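Local coordinates for protein transcriptional regulator, MerR family (Bacillus thuringiensis serovar konkukian, PDB 3GPV) that probably binds promoter DNA as a dimeric MerR-family transcription regulator, through a winged helix-turn-helix domain joined to a long coiled-coil helix, at residues B[41-46]-B[81-86]; B[72-77]-B[97-102]; B[17-22]-B[28-33]. All blocks are in the same frame, centred on the assembly; numbering follows the deposited sequence.

Interaction 1 of 3, residues B[41-46]-B[81-86]; sequences LFPFLQ and QFIDWS
Ile83 of helix 76-88 meets the loop after helix 30-38 with its two branches, CD1 chiefly against Leu41, CG2 chiefly against Pro43 and Phe44. CD1 of Ile83 lies 3.2 Å from Leu41 CD2 and 3.4 Å from Leu41 CB, both closer than ordinary carbon contact, and the two side chains meet at about a right angle. Ile83 CD1 also comes within 3.2 Å of Leu41 O, a buried carbonyl oxygen with no polar partner in the model, so this end of the contact is tightly packed. The split follows from the first torsion of Ile83 (chi1 -63°): CG1 stands beside the backbone N and carries CD1 to Leu41, while CG2, anti to that N, turns mainly to the other two residues. Ile83 CG2 sits 3.5 Å from Pro43 CD and reaches the edge of the Phe44 ring, near its plane, 4.1 Å from Phe44 CE2. Pro43 and Phe44 are the two middle residues of a type I turn from Phe42 to Leu45, whose closing bond, Leu45 N to Phe42 O, is weak at 3.3 Å. Over one face of the Phe44 ring, toward its rim, lies Phe42 CA. On the helix, Phe82 O takes Ser86 N at 3.0 Å and Ser86 OG at 2.8 Å from opposite faces of its carbonyl plane; the hydroxyl oxygen also stands over the centre of the Phe82 ring. Beyond this layer, helix 57-70 backs the contact: Ile66 touches both Leu41 and Ile83, and Tyr62 stacks on Phe44. The contact thus ties the linker between the helix-turn-helix and the wing strands to helix 76-88, an arrangement that fits the winged-helix DNA-binding domain of MerR regulators.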
loop_
_atom_site.group_PDB
_atom_site.type_symbol
_atom_site.label_atom_id
_atom_site.label_comp_id
_atom_site.label_asym_id
_atom_site.label_seq_id
_atom_site.Cartn_x
_atom_site.Cartn_y
_atom_site.Cartn_z
ATOM N N LEU B 41 -0.118 -7.169 19.357
ATOM C CA LEU B 41 1.129 -7.455 18.658
ATOM C C LEU B 41 2.368 -7.303 19.546
ATOM O O LEU B 41 3.484 -7.619 19.130
ATOM C CB LEU B 41 1.255 -6.551 17.420
ATOM C CG LEU B 41 0.156 -6.663 16.347
ATOM C CD1 LEU B 41 0.509 -5.803 15.138
ATOM C CD2 LEU B 41 -0.007 -8.112 15.924
ATOM N N PHE B 42 2.172 -6.833 20.773
ATOM C CA PHE B 42 3.289 -6.648 21.692
ATOM C C PHE B 42 3.169 -7.496 22.958
ATOM O O PHE B 42 3.214 -6.963 24.065
ATOM C CB PHE B 42 3.409 -5.179 22.114
ATOM C CG PHE B 42 3.430 -4.206 20.971
ATOM C CD1 PHE B 42 4.222 -4.436 19.850
ATOM C CD2 PHE B 42 2.694 -3.024 21.043
ATOM C CE1 PHE B 42 4.285 -3.502 18.819
ATOM C CE2 PHE B 42 2.748 -2.083 20.021
ATOM C CZ PHE B 42 3.546 -2.321 18.906
ATOM N N PRO B 43 3.020 -8.821 22.818
ATOM C CA PRO B 43 2.903 -9.661 24.015
ATOM C C PRO B 43 4.226 -9.728 24.766
ATOM O O PRO B 43 4.282 -10.161 25.913
ATOM C CB PRO B 43 2.507 -11.027 23.449
ATOM C CG PRO B 43 1.880 -10.698 22.118
ATOM C CD PRO B 43 2.781 -9.615 21.603
ATOM N N PHE B 44 5.285 -9.281 24.102
ATOM C CA PHE B 44 6.638 -9.307 24.648
ATOM C C PHE B 44 7.064 -8.057 25.409
ATOM O O PHE B 44 8.226 -7.925 25.785
ATOM C CB PHE B 44 7.607 -9.540 23.501
ATOM C CG PHE B 44 7.333 -8.674 22.310
ATOM C CD1 PHE B 44 7.693 -7.335 22.307
ATOM C CD2 PHE B 44 6.673 -9.191 21.201
ATOM C CE1 PHE B 44 7.399 -6.523 21.218
ATOM C CE2 PHE B 44 6.374 -8.387 20.109
ATOM C CZ PHE B 44 6.737 -7.054 20.116
ATOM N N LEU B 45 6.135 -7.140 25.634
ATOM C CA LEU B 45 6.472 -5.918 26.341
ATOM C C LEU B 45 6.709 -6.151 27.832
ATOM O O LEU B 45 5.945 -6.850 28.497
ATOM C CB LEU B 45 5.372 -4.883 26.121
ATOM C CG LEU B 45 5.800 -3.632 25.350
ATOM C CD1 LEU B 45 6.820 -3.984 24.270
ATOM C CD2 LEU B 45 4.570 -2.980 24.762
ATOM N N GLN B 46 7.786 -5.559 28.342
ATOM C CA GLN B 46 8.163 -5.689 29.743
ATOM C C GLN B 46 7.550 -4.606 30.623
ATOM O O GLN B 46 6.749 -3.791 30.161
ATOM C CB GLN B 46 9.686 -5.642 29.881
ATOM C CG GLN B 46 10.294 -6.911 30.440
ATOM C CD GLN B 46 10.247 -8.068 29.462
ATOM O OE1 GLN B 46 10.880 -8.025 28.406
ATOM N NE2 GLN B 46 9.500 -9.113 29.811
ATOM N N GLN B 81 -0.094 -13.781 14.127
ATOM C CA GLN B 81 0.201 -15.204 14.091
ATOM C C GLN B 81 1.711 -15.389 14.105
ATOM O O GLN B 81 2.232 -16.339 14.699
ATOM C CB GLN B 81 -0.394 -15.818 12.829
ATOM C CG GLN B 81 -0.304 -17.319 12.761
ATOM C CD GLN B 81 -1.238 -17.893 11.715
ATOM O OE1 GLN B 81 -1.130 -17.582 10.529
ATOM N NE2 GLN B 81 -2.170 -18.730 12.153
ATOM N N PHE B 82 2.409 -14.467 13.449
ATOM C CA PHE B 82 3.866 -14.505 13.388
ATOM C C PHE B 82 4.434 -14.255 14.783
ATOM O O PHE B 82 5.388 -14.902 15.212
ATOM C CB PHE B 82 4.383 -13.430 12.431
ATOM C CG PHE B 82 5.857 -13.182 12.543
ATOM C CD1 PHE B 82 6.770 -14.104 12.048
ATOM C CD2 PHE B 82 6.337 -12.044 13.177
ATOM C CE1 PHE B 82 8.145 -13.901 12.182
ATOM C CE2 PHE B 82 7.705 -11.831 13.318
ATOM C CZ PHE B 82 8.612 -12.764 12.818
ATOM N N ILE B 83 3.837 -13.296 15.477
ATOM C CA ILE B 83 4.259 -12.927 16.816
ATOM C C ILE B 83 3.996 -14.054 17.802
ATOM O O ILE B 83 4.860 -14.396 18.608
ATOM C CB ILE B 83 3.510 -11.676 17.272
ATOM C CG1 ILE B 83 3.868 -10.514 16.351
ATOM C CG2 ILE B 83 3.851 -11.350 18.713
ATOM C CD1 ILE B 83 2.947 -9.311 16.521
ATOM N N ASP B 84 2.800 -14.627 17.735
ATOM C CA ASP B 84 2.443 -15.718 18.630
ATOM C C ASP B 84 3.387 -16.891 18.426
ATOM O O ASP B 84 3.825 -17.509 19.393
ATOM C CB ASP B 84 0.994 -16.155 18.404
ATOM C CG ASP B 84 -0.006 -15.093 18.822
ATOM O OD1 ASP B 84 0.248 -14.399 19.829
ATOM O OD2 ASP B 84 -1.051 -14.957 18.156
ATOM N N TRP B 85 3.702 -17.196 17.170
ATOM C CA TRP B 85 4.623 -18.290 16.872
ATOM C C TRP B 85 6.010 -17.988 17.419
ATOM O O TRP B 85 6.668 -18.871 17.962
ATOM C CB TRP B 85 4.738 -18.532 15.364
ATOM C CG TRP B 85 3.604 -19.291 14.764
ATOM C CD1 TRP B 85 2.764 -20.147 15.402
ATOM C CD2 TRP B 85 3.223 -19.309 13.383
ATOM N NE1 TRP B 85 1.882 -20.703 14.511
ATOM C CE2 TRP B 85 2.140 -20.207 13.262
ATOM C CE3 TRP B 85 3.694 -18.656 12.235
ATOM C CZ2 TRP B 85 1.517 -20.470 12.035
ATOM C CZ3 TRP B 85 3.074 -18.918 11.012
ATOM C CH2 TRP B 85 1.997 -19.818 10.925
ATOM N N SER B 86 6.458 -16.744 17.260
ATOM C CA SER B 86 7.770 -16.346 17.758
ATOM C C SER B 86 7.807 -16.530 19.269
ATOM O O SER B 86 8.835 -16.874 19.833
ATOM C CB SER B 86 8.056 -14.880 17.408
ATOM O OG SER B 86 8.074 -14.686 16.006
#

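Interaction 2 of 3, residues B[72-77]-B[97-102]; sequences TGMPIQ and LKLMKQ
Thr72 OG1 is gripped by three groups: it accepts from Gln103 NE2 and can give its one proton to Cys68 O or Leu69 O. This linkage between the end of helix 57-70 and helix 93-128 stands next to the apolar meeting of Met74 with Leu99 and Met100. Both methionines are selenomethionines. Met74 runs out fully extended as far as its selenium (chi1 -178°), then bends at the last torsion (-69°), which lays its CE beside Leu99 CD2 at a tight 3.5 Å. The two side chains are inclined to each other, and methyl meets methyl. A second, looser pair joins Met74 CE to Met100 CE at 4.3 Å; the CB of Met100 points away from the 72-77 segment, and only its folded chain brings the methyl back. Gly73, with positive phi (84°), is the C' residue of a Schellman motif ending helix 57-70, and Pro75 takes the N-cap position of helix 76-88. The Met74 side chain therefore enters from the turn between two helices and also touches Leu69 and Ile79, one from each. On helix 93-128, Leu99 also packs on Phe82 and Trp85 of helix 76-88, and Met100 on Phe82 and on Ile121 of the second subunit.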
loop_
_atom_site.group_PDB
_atom_site.type_symbol
_atom_site.label_atom_id
_atom_site.label_comp_id
_atom_site.label_asym_id
_atom_site.label_seq_id
_atom_site.Cartn_x
_atom_site.Cartn_y
_atom_site.Cartn_z
ATOM N N THR B 72 4.483 -3.868 4.148
ATOM C CA THR B 72 4.564 -4.629 2.913
ATOM C C THR B 72 3.248 -5.338 2.645
ATOM O O THR B 72 3.175 -6.251 1.824
ATOM C CB THR B 72 5.736 -5.646 2.912
ATOM O OG1 THR B 72 5.767 -6.372 4.143
ATOM C CG2 THR B 72 7.054 -4.924 2.728
ATOM N N GLY B 73 2.214 -4.911 3.363
ATOM C CA GLY B 73 0.886 -5.457 3.167
ATOM C C GLY B 73 0.464 -6.743 3.847
ATOM O O GLY B 73 -0.588 -7.289 3.492
HETATM N N MSE B 74 1.228 -7.245 4.815
HETATM C CA MSE B 74 0.792 -8.476 5.465
HETATM C C MSE B 74 -0.411 -8.181 6.332
HETATM O O MSE B 74 -0.423 -7.205 7.064
HETATM C CB MSE B 74 1.884 -9.125 6.325
HETATM C CG MSE B 74 1.368 -10.432 6.927
HETATM SE SE MSE B 74 2.733 -11.302 7.977
HETATM C CE MSE B 74 3.942 -11.825 6.560
ATOM N N PRO B 75 -1.469 -8.999 6.221
ATOM C CA PRO B 75 -2.691 -8.819 7.011
ATOM C C PRO B 75 -2.339 -8.816 8.497
ATOM O O PRO B 75 -1.432 -9.523 8.929
ATOM C CB PRO B 75 -3.526 -10.018 6.607
ATOM C CG PRO B 75 -3.134 -10.203 5.168
ATOM C CD PRO B 75 -1.639 -10.060 5.218
ATOM N N ILE B 76 -3.058 -8.016 9.268
ATOM C CA ILE B 76 -2.817 -7.908 10.698
ATOM C C ILE B 76 -2.907 -9.254 11.421
ATOM O O ILE B 76 -2.139 -9.519 12.342
ATOM C CB ILE B 76 -3.821 -6.939 11.363
ATOM C CG1 ILE B 76 -3.802 -5.573 10.660
ATOM C CG2 ILE B 76 -3.475 -6.773 12.827
ATOM C CD1 ILE B 76 -4.545 -5.523 9.324
ATOM N N GLN B 77 -3.843 -10.101 11.006
ATOM C CA GLN B 77 -4.025 -11.393 11.653
ATOM C C GLN B 77 -2.826 -12.314 11.477
ATOM O O GLN B 77 -2.484 -13.075 12.381
ATOM C CB GLN B 77 -5.296 -12.075 11.130
ATOM C CG GLN B 77 -5.197 -12.656 9.725
ATOM C CD GLN B 77 -5.379 -14.171 9.704
ATOM O OE1 GLN B 77 -6.400 -14.694 10.158
ATOM N NE2 GLN B 77 -4.388 -14.879 9.170
ATOM N N LEU B 97 9.533 -19.705 9.239
ATOM C CA LEU B 97 10.389 -19.694 8.061
ATOM C C LEU B 97 9.504 -19.678 6.826
ATOM O O LEU B 97 9.754 -18.939 5.869
ATOM C CB LEU B 97 11.298 -20.928 8.032
ATOM C CG LEU B 97 12.110 -21.146 6.747
ATOM C CD1 LEU B 97 13.030 -19.969 6.499
ATOM C CD2 LEU B 97 12.924 -22.428 6.861
ATOM N N LYS B 98 8.459 -20.493 6.856
ATOM C CA LYS B 98 7.536 -20.555 5.743
ATOM C C LYS B 98 6.838 -19.208 5.510
ATOM O O LYS B 98 6.767 -18.739 4.373
ATOM C CB LYS B 98 6.505 -21.667 5.982
ATOM C CG LYS B 98 5.385 -21.759 4.940
ATOM C CD LYS B 98 5.898 -21.715 3.496
ATOM C CE LYS B 98 6.885 -22.828 3.193
ATOM N NZ LYS B 98 7.286 -22.820 1.765
ATOM N N LEU B 99 6.335 -18.597 6.585
ATOM C CA LEU B 99 5.635 -17.316 6.500
ATOM C C LEU B 99 6.500 -16.235 5.856
ATOM O O LEU B 99 6.039 -15.474 5.020
ATOM C CB LEU B 99 5.200 -16.843 7.892
ATOM C CG LEU B 99 3.817 -16.185 7.993
ATOM C CD1 LEU B 99 3.717 -15.412 9.288
ATOM C CD2 LEU B 99 3.580 -15.257 6.810
HETATM N N MSE B 100 7.764 -16.187 6.253
HETATM C CA MSE B 100 8.682 -15.199 5.708
HETATM C C MSE B 100 8.927 -15.454 4.236
HETATM O O MSE B 100 8.949 -14.517 3.446
HETATM C CB MSE B 100 10.022 -15.202 6.465
HETATM C CG MSE B 100 9.939 -14.596 7.836
HETATM SE SE MSE B 100 9.441 -12.700 7.793
HETATM C CE MSE B 100 7.623 -12.926 8.378
ATOM N N LYS B 101 9.100 -16.725 3.875
ATOM C CA LYS B 101 9.360 -17.069 2.489
ATOM C C LYS B 101 8.187 -16.648 1.624
ATOM O O LYS B 101 8.377 -16.142 0.528
ATOM C CB LYS B 101 9.666 -18.567 2.347
ATOM C CG LYS B 101 11.038 -18.940 2.913
ATOM C CD LYS B 101 11.373 -20.411 2.714
ATOM C CE LYS B 101 11.574 -20.739 1.246
ATOM N NZ LYS B 101 11.895 -22.181 1.025
ATOM N N GLN B 102 6.970 -16.822 2.116
ATOM C CA GLN B 102 5.817 -16.409 1.329
ATOM C C GLN B 102 5.798 -14.881 1.213
ATOM O O GLN B 102 5.528 -14.322 0.143
ATOM C CB GLN B 102 4.520 -16.907 1.968
ATOM C CG GLN B 102 4.467 -18.421 2.118
ATOM C CD GLN B 102 3.158 -18.908 2.714
ATOM O OE1 GLN B 102 2.719 -18.418 3.751
ATOM N NE2 GLN B 102 2.532 -19.887 2.061
#

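Interaction 3 of 3, residues B[17-22]-B[28-33]; sequences YTIGQV and LTISQI
In the helix-turn-helix of this domain, helix 19-25 and helix 30-38 pack through Ile19 and Val22 on one side and Ile30 and Ile33 on the other. The closest side-chain pair is methyl to methyl, Ile19 CG2 against Ile33 CG2 at 3.6 Å. The other branch of Ile33 reaches the backbone of the first turn of helix 19-25: Ile33 CD1 lies 3.6 Å from Ile19 O and 4.4 Å from Val22 CG1. Ile30 has CG1 anti to its backbone N (chi1 -172°), which swings CD1 across to Gly20 CA at 4.1 Å; Gly20 and Ile30 have the nearest CA atoms across the contact. As in other MerR proteins, helix 30-38 is probably the recognition helix, and this apolar seam packs its first turn against helix 19-25. Each helix starts in a capping box. Thr18 N donates to Gln21 OE1 at 2.9 Å, nearly straight (165°) but tilted from the carbonyl plane, and Gln21 N returns to Thr18 OG1 at 3.1 Å. At the second helix Thr29 N reaches Gln32 OE1 at 2.9 Å, in the carbonyl plane on a lone pair. Phe55 touches both Ile19 and Val22, and Leu60 and Leu63 of helix 57-70 lie against Val22.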
loop_
_atom_site.group_PDB
_atom_site.type_symbol
_atom_site.label_atom_id
_atom_site.label_comp_id
_atom_site.label_asym_id
_atom_site.label_seq_id
_atom_site.Cartn_x
_atom_site.Cartn_y
_atom_site.Cartn_z
ATOM N N TYR B 17 12.717 1.711 26.836
ATOM C CA TYR B 17 12.192 2.898 26.200
ATOM C C TYR B 17 10.678 2.902 26.288
ATOM O O TYR B 17 10.029 1.866 26.192
ATOM C CB TYR B 17 12.664 2.920 24.749
ATOM C CG TYR B 17 14.170 2.870 24.645
ATOM C CD1 TYR B 17 14.936 4.029 24.785
ATOM C CD2 TYR B 17 14.836 1.659 24.478
ATOM C CE1 TYR B 17 16.329 3.981 24.765
ATOM C CE2 TYR B 17 16.226 1.602 24.460
ATOM C CZ TYR B 17 16.964 2.767 24.605
ATOM O OH TYR B 17 18.335 2.721 24.595
ATOM N N THR B 18 10.117 4.082 26.498
ATOM C CA THR B 18 8.667 4.217 26.613
ATOM C C THR B 18 7.945 4.161 25.260
ATOM O O THR B 18 8.539 4.432 24.216
ATOM C CB THR B 18 8.306 5.533 27.281
ATOM O OG1 THR B 18 8.721 6.615 26.439
ATOM C CG2 THR B 18 8.995 5.645 28.626
ATOM N N ILE B 19 6.663 3.809 25.293
ATOM C CA ILE B 19 5.851 3.732 24.080
ATOM C C ILE B 19 5.991 5.057 23.314
ATOM O O ILE B 19 6.030 5.083 22.084
ATOM C CB ILE B 19 4.356 3.540 24.416
ATOM C CG1 ILE B 19 4.172 2.469 25.502
ATOM C CG2 ILE B 19 3.588 3.175 23.169
ATOM C CD1 ILE B 19 4.658 1.082 25.152
ATOM N N GLY B 20 6.061 6.154 24.068
ATOM C CA GLY B 20 6.190 7.471 23.477
ATOM C C GLY B 20 7.511 7.741 22.781
ATOM O O GLY B 20 7.536 8.361 21.719
ATOM N N GLN B 21 8.615 7.289 23.373
ATOM C CA GLN B 21 9.925 7.493 22.772
ATOM C C GLN B 21 10.056 6.618 21.533
ATOM O O GLN B 21 10.615 7.031 20.519
ATOM C CB GLN B 21 11.032 7.146 23.772
ATOM C CG GLN B 21 10.989 7.977 25.045
ATOM C CD GLN B 21 11.943 7.481 26.112
ATOM O OE1 GLN B 21 12.070 6.281 26.328
ATOM N NE2 GLN B 21 12.606 8.405 26.797
ATOM N N VAL B 22 9.532 5.405 21.619
ATOM C CA VAL B 22 9.595 4.486 20.499
ATOM C C VAL B 22 8.816 5.054 19.316
ATOM O O VAL B 22 9.230 4.907 18.168
ATOM C CB VAL B 22 9.041 3.106 20.893
ATOM C CG1 VAL B 22 8.937 2.216 19.680
ATOM C CG2 VAL B 22 9.957 2.464 21.924
ATOM N N LEU B 28 6.249 7.145 14.404
ATOM C CA LEU B 28 4.881 6.666 14.538
ATOM C C LEU B 28 4.164 7.599 15.499
ATOM O O LEU B 28 4.802 8.260 16.313
ATOM C CB LEU B 28 4.860 5.255 15.122
ATOM C CG LEU B 28 5.411 4.088 14.307
ATOM C CD1 LEU B 28 5.631 2.901 15.230
ATOM C CD2 LEU B 28 4.445 3.734 13.188
ATOM N N THR B 29 2.841 7.666 15.397
ATOM C CA THR B 29 2.071 8.502 16.302
ATOM C C THR B 29 1.793 7.627 17.511
ATOM O O THR B 29 1.827 6.403 17.408
ATOM C CB THR B 29 0.726 8.949 15.678
ATOM O OG1 THR B 29 -0.083 7.802 15.394
ATOM C CG2 THR B 29 0.966 9.732 14.398
ATOM N N ILE B 30 1.534 8.248 18.653
ATOM C CA ILE B 30 1.249 7.510 19.871
ATOM C C ILE B 30 0.050 6.580 19.664
ATOM O O ILE B 30 0.040 5.443 20.142
ATOM C CB ILE B 30 0.957 8.479 21.048
ATOM C CG1 ILE B 30 0.854 7.699 22.356
ATOM C CG2 ILE B 30 -0.326 9.263 20.789
ATOM C CD1 ILE B 30 2.184 7.201 22.880
ATOM N N SER B 31 -0.954 7.060 18.937
ATOM C CA SER B 31 -2.148 6.269 18.676
ATOM C C SER B 31 -1.896 5.099 17.730
ATOM O O SER B 31 -2.533 4.054 17.860
ATOM C CB SER B 31 -3.251 7.159 18.113
ATOM O OG SER B 31 -2.771 7.901 17.006
ATOM N N GLN B 32 -0.981 5.273 16.777
ATOM C CA GLN B 32 -0.664 4.205 15.833
ATOM C C GLN B 32 -0.091 3.005 16.569
ATOM O O GLN B 32 -0.483 1.868 16.316
ATOM C CB GLN B 32 0.343 4.680 14.784
ATOM C CG GLN B 32 -0.263 5.503 13.660
ATOM C CD GLN B 32 0.761 5.915 12.617
ATOM O OE1 GLN B 32 1.703 6.650 12.913
ATOM N NE2 GLN B 32 0.582 5.439 11.389
ATOM N N ILE B 33 0.839 3.266 17.481
ATOM C CA ILE B 33 1.460 2.199 18.250
ATOM C C ILE B 33 0.451 1.526 19.168
ATOM O O ILE B 33 0.528 0.327 19.413
ATOM C CB ILE B 33 2.628 2.734 19.097
ATOM C CG1 ILE B 33 3.682 3.336 18.178
ATOM C CG2 ILE B 33 3.254 1.600 19.919
ATOM C CD1 ILE B 33 4.932 3.755 18.886
#

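Interactions 1 and 2 share helix 76-88, their centres about 14 Å apart. They meet directly: Phe82 CB lies 3.8 Å from Leu99 CD1, and Phe82 CD1 is 3.9 Å from Met100 CE, with Ile83 facing the loop and the neighbouring Phe82 facing the long helix. Interaction 3 centres about 17 Å from interaction 1 and touches it where Phe42 CE2 approaches Ile33 O at 3.3 Å. Interactions 2 and 3 do not touch; their centres are about 23 Å apart. The contacts run from the helix-turn-helix, with its presumed recognition helix 30-38, through the loop to helix 93-128, probably the dimer-forming helix; Tyr128 of the second subunit packs on Phe82 of helix 76-88.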